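Local coordinates for protein golgin subfamily A member 4 (Homo sapiens, PDB 1UPT) that acts in vesicle trafficking at the Golgi, including endosome-to-Golgi transport, and binds small GTPases, this chain being its C-terminal GRIP domain, at residues K12-Y17 / K28-V33. Residues are numbered along the deposited sequence; the frame is centred on the assembly and turned at random.
Sequences KVLFEY and KVITTV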
ATOM      1  N   LYS B  12       8.120   2.341   2.920  1.00 26.66           N
ATOM      2  CA  LYS B  12       9.378   2.285   2.188  1.00 27.39           C
ATOM      3  C   LYS B  12       9.107   1.951   0.713  1.00 26.42           C
ATOM      4  O   LYS B  12       9.601   2.615  -0.194  1.00 25.89           O
ATOM      5  CB  LYS B  12      10.282   1.224   2.831  1.00 28.41           C
ATOM      6  CG  LYS B  12      11.514   0.857   2.020  1.00 31.90           C
ATOM      7  CD  LYS B  12      12.750   1.663   2.429  1.00 35.50           C
ATOM      8  CE  LYS B  12      13.713   1.790   1.256  1.00 37.56           C
ATOM      9  NZ  LYS B  12      14.863   2.642   1.600  1.00 40.45           N
ATOM     10  N   VAL B  13       8.280   0.939   0.505  1.00 25.21           N
ATOM     11  CA  VAL B  13       7.981   0.436  -0.830  1.00 25.38           C
ATOM     12  C   VAL B  13       7.105   1.433  -1.614  1.00 24.45           C
ATOM     13  O   VAL B  13       7.326   1.689  -2.795  1.00 24.14           O
ATOM     14  CB  VAL B  13       7.308  -0.933  -0.685  1.00 25.26           C
ATOM     15  CG1 VAL B  13       6.663  -1.368  -1.950  1.00 27.49           C
ATOM     16  CG2 VAL B  13       8.317  -1.935  -0.194  1.00 26.82           C
ATOM     17  N   LEU B  14       6.130   2.023  -0.947  1.00 25.13           N
ATOM     18  CA  LEU B  14       5.218   2.940  -1.615  1.00 25.59           C
ATOM     19  C   LEU B  14       5.913   4.234  -1.924  1.00 26.67           C
ATOM     20  O   LEU B  14       5.584   4.875  -2.898  1.00 27.53           O
ATOM     21  CB  LEU B  14       3.961   3.208  -0.795  1.00 25.56           C
ATOM     22  CG  LEU B  14       2.872   2.200  -1.120  1.00 26.70           C
ATOM     23  CD1 LEU B  14       1.871   2.189  -0.032  1.00 28.48           C
ATOM     24  CD2 LEU B  14       2.231   2.481  -2.481  1.00 27.59           C
ATOM     25  N   PHE B  15       6.889   4.615  -1.109  1.00 27.38           N
ATOM     26  CA  PHE B  15       7.588   5.851  -1.363  1.00 28.08           C
ATOM     27  C   PHE B  15       8.370   5.732  -2.660  1.00 27.41           C
ATOM     28  O   PHE B  15       8.249   6.587  -3.514  1.00 27.39           O
ATOM     29  CB  PHE B  15       8.490   6.262  -0.197  1.00 29.06           C
ATOM     30  CG  PHE B  15       9.231   7.547  -0.455  1.00 31.53           C
ATOM     31  CD1 PHE B  15       8.539   8.744  -0.590  1.00 33.04           C
ATOM     32  CD2 PHE B  15      10.615   7.552  -0.605  1.00 35.18           C
ATOM     33  CE1 PHE B  15       9.206   9.926  -0.865  1.00 33.94           C
ATOM     34  CE2 PHE B  15      11.297   8.740  -0.875  1.00 35.79           C
ATOM     35  CZ  PHE B  15      10.585   9.933  -1.005  1.00 34.57           C
ATOM     36  N   GLU B  16       9.133   4.651  -2.813  1.00 26.54           N
ATOM     37  CA  GLU B  16       9.847   4.399  -4.077  1.00 26.85           C
ATOM     38  C   GLU B  16       8.886   4.340  -5.271  1.00 25.32           C
ATOM     39  O   GLU B  16       9.107   4.984  -6.281  1.00 25.11           O
ATOM     40  CB  GLU B  16      10.690   3.120  -4.009  1.00 26.88           C
ATOM     41  CG  GLU B  16      11.722   3.089  -2.888  1.00 29.10           C
ATOM     42  CD  GLU B  16      12.759   4.177  -3.065  1.00 33.33           C
ATOM     43  OE1 GLU B  16      13.544   4.065  -4.025  1.00 37.73           O
ATOM     44  OE2 GLU B  16      12.747   5.163  -2.298  1.00 36.48           O
ATOM     45  N   TYR B  17       7.789   3.611  -5.131  1.00 25.70           N
ATOM     46  CA  TYR B  17       6.815   3.487  -6.210  1.00 25.17           C
ATOM     47  C   TYR B  17       6.193   4.826  -6.638  1.00 25.36           C
ATOM     48  O   TYR B  17       6.133   5.153  -7.815  1.00 25.01           O
ATOM     49  CB  TYR B  17       5.712   2.518  -5.797  1.00 25.32           C
ATOM     50  CG  TYR B  17       4.641   2.328  -6.831  1.00 24.32           C
ATOM     51  CD1 TYR B  17       4.867   1.597  -7.985  1.00 26.13           C
ATOM     52  CD2 TYR B  17       3.379   2.861  -6.640  1.00 28.70           C
ATOM     53  CE1 TYR B  17       3.866   1.436  -8.938  1.00 26.74           C
ATOM     54  CE2 TYR B  17       2.384   2.698  -7.578  1.00 29.18           C
ATOM     55  CZ  TYR B  17       2.632   2.000  -8.724  1.00 29.73           C
ATOM     56  OH  TYR B  17       1.601   1.851  -9.615  1.00 33.01           O
ATOM     57  N   LYS B  28       4.914  -5.265  -7.875  1.00 18.81           N
ATOM     58  CA  LYS B  28       4.865  -6.652  -7.401  1.00 19.79           C
ATOM     59  C   LYS B  28       4.847  -6.751  -5.865  1.00 19.30           C
ATOM     60  O   LYS B  28       4.073  -7.512  -5.277  1.00 19.47           O
ATOM     61  CB  LYS B  28       6.047  -7.453  -7.922  1.00 19.52           C
ATOM     62  CG  LYS B  28       5.985  -7.677  -9.407  1.00 22.12           C
ATOM     63  CD  LYS B  28       7.310  -8.173  -9.967  1.00 27.30           C
ATOM     64  CE  LYS B  28       7.471  -9.651  -9.806  1.00 30.61           C
ATOM     65  NZ  LYS B  28       8.656 -10.074 -10.648  1.00 34.98           N
ATOM     66  N   VAL B  29       5.725  -6.003  -5.217  1.00 19.42           N
ATOM     67  CA  VAL B  29       5.785  -6.061  -3.772  1.00 20.78           C
ATOM     68  C   VAL B  29       4.447  -5.595  -3.125  1.00 20.43           C
ATOM     69  O   VAL B  29       3.939  -6.240  -2.229  1.00 20.00           O
ATOM     70  CB  VAL B  29       6.901  -5.179  -3.202  1.00 21.49           C
ATOM     71  CG1 VAL B  29       6.845  -5.190  -1.694  1.00 21.97           C
ATOM     72  CG2 VAL B  29       8.283  -5.635  -3.671  1.00 21.88           C
ATOM     73  N   ILE B  30       3.908  -4.477  -3.590  1.00 20.13           N
ATOM     74  CA  ILE B  30       2.718  -3.890  -2.995  1.00 21.70           C
ATOM     75  C   ILE B  30       1.550  -4.849  -3.151  1.00 20.45           C
ATOM     76  O   ILE B  30       0.823  -5.076  -2.198  1.00 20.55           O
ATOM     77  CB  ILE B  30       2.361  -2.534  -3.640  1.00 22.30           C
ATOM     78  CG1 ILE B  30       3.412  -1.466  -3.310  1.00 24.06           C
ATOM     79  CG2 ILE B  30       0.979  -2.088  -3.204  1.00 23.20           C
ATOM     80  CD1 ILE B  30       3.425  -0.282  -4.291  1.00 24.79           C
ATOM     81  N   THR B  31       1.385  -5.420  -4.343  1.00 20.42           N
ATOM     82  CA  THR B  31       0.272  -6.338  -4.571  1.00 20.59           C
ATOM     83  C   THR B  31       0.386  -7.651  -3.758  1.00 20.99           C
ATOM     84  O   THR B  31      -0.649  -8.233  -3.411  1.00 20.68           O
ATOM     85  CB  THR B  31       0.034  -6.618  -6.057  1.00 20.26           C
ATOM     86  OG1 THR B  31       1.243  -7.068  -6.679  1.00 19.82           O
ATOM     87  CG2 THR B  31      -0.325  -5.329  -6.789  1.00 20.17           C
ATOM     88  N   THR B  32       1.612  -8.067  -3.440  1.00 19.91           N
ATOM     89  CA  THR B  32       1.863  -9.231  -2.572  1.00 20.84           C
ATOM     90  C   THR B  32       1.594  -8.934  -1.097  1.00 20.94           C
ATOM     91  O   THR B  32       0.866  -9.689  -0.429  1.00 22.04           O
ATOM     92  CB  THR B  32       3.315  -9.714  -2.744  1.00 20.94           C
ATOM     93  OG1 THR B  32       3.524 -10.157  -4.090  1.00 21.19           O
ATOM     94  CG2 THR B  32       3.631 -10.979  -1.896  1.00 21.97           C
ATOM     95  N   VAL B  33       2.164  -7.843  -0.599  1.00 20.75           N
ATOM     96  CA  VAL B  33       1.996  -7.442   0.804  1.00 21.85           C
ATOM     97  C   VAL B  33       0.506  -7.309   1.147  1.00 21.76           C
ATOM     98  O   VAL B  33       0.063  -7.793   2.190  1.00 21.97           O
ATOM     99  CB  VAL B  33       2.714  -6.106   1.139  1.00 21.26           C
ATOM    100  CG1 VAL B  33       2.314  -5.596   2.541  1.00 23.76           C
ATOM    101  CG2 VAL B  33       4.231  -6.231   1.032  1.00 22.94           C
TER
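Ile30 reaches from one helix into a group formed by Val13, Leu14 and Tyr17 on the other. Its CG1 lies 3.5 Å from CG1 of Val13, and the two side chains lie alongside each other, pointing opposite ways. Ile30 CG1 stands anti to its own carbonyl carbon (chi1 -68°), which sets it against Val13. The extended second torsion (chi2 159°) then carries the CD1 methyl on to Leu14 and Tyr17. Leu14 runs roughly perpendicular to the isoleucine. It leaves its helix without heading for the partner, but its CD2 branch turns in, 3.5 Å from Ile30 CD1. The same methyl approaches the Tyr17 ring obliquely. It makes an off-centre CH-pi contact there, 4.3 Å from CD1 to the ring centroid, and sits nearest CG at 3.8 Å. Ile30 CD1 thus points into the notch between Leu14 CD2 and the CB/CG end of Tyr17.

Val13 also meets Val29, one residue earlier than Ile30. Its CG1 is 3.8 Å from Val29 CG1, and its CG2 touches the same methyl. No hydrogen bond links the two segments; the buried contact is apolar. The axes of segments 12-17 and 28-33 approach to 10.0 Å, with 144° between their directions, so these segments run roughly antiparallel.

Nearby, Met26 packs on Val13 and Tyr17, and Glu48 of helix 38-57 touches Tyr17. Leu14 of a neighbouring subunit packs on Ile30, while Leu34 of that subunit packs on Leu14 of this chain. An aromatic side chain of another protein's chain rests on Val13. The contact joins helices 5-18 and 23-33 as an antiparallel helical hairpin, part of the three-helix GRIP domain that pairs with a second copy.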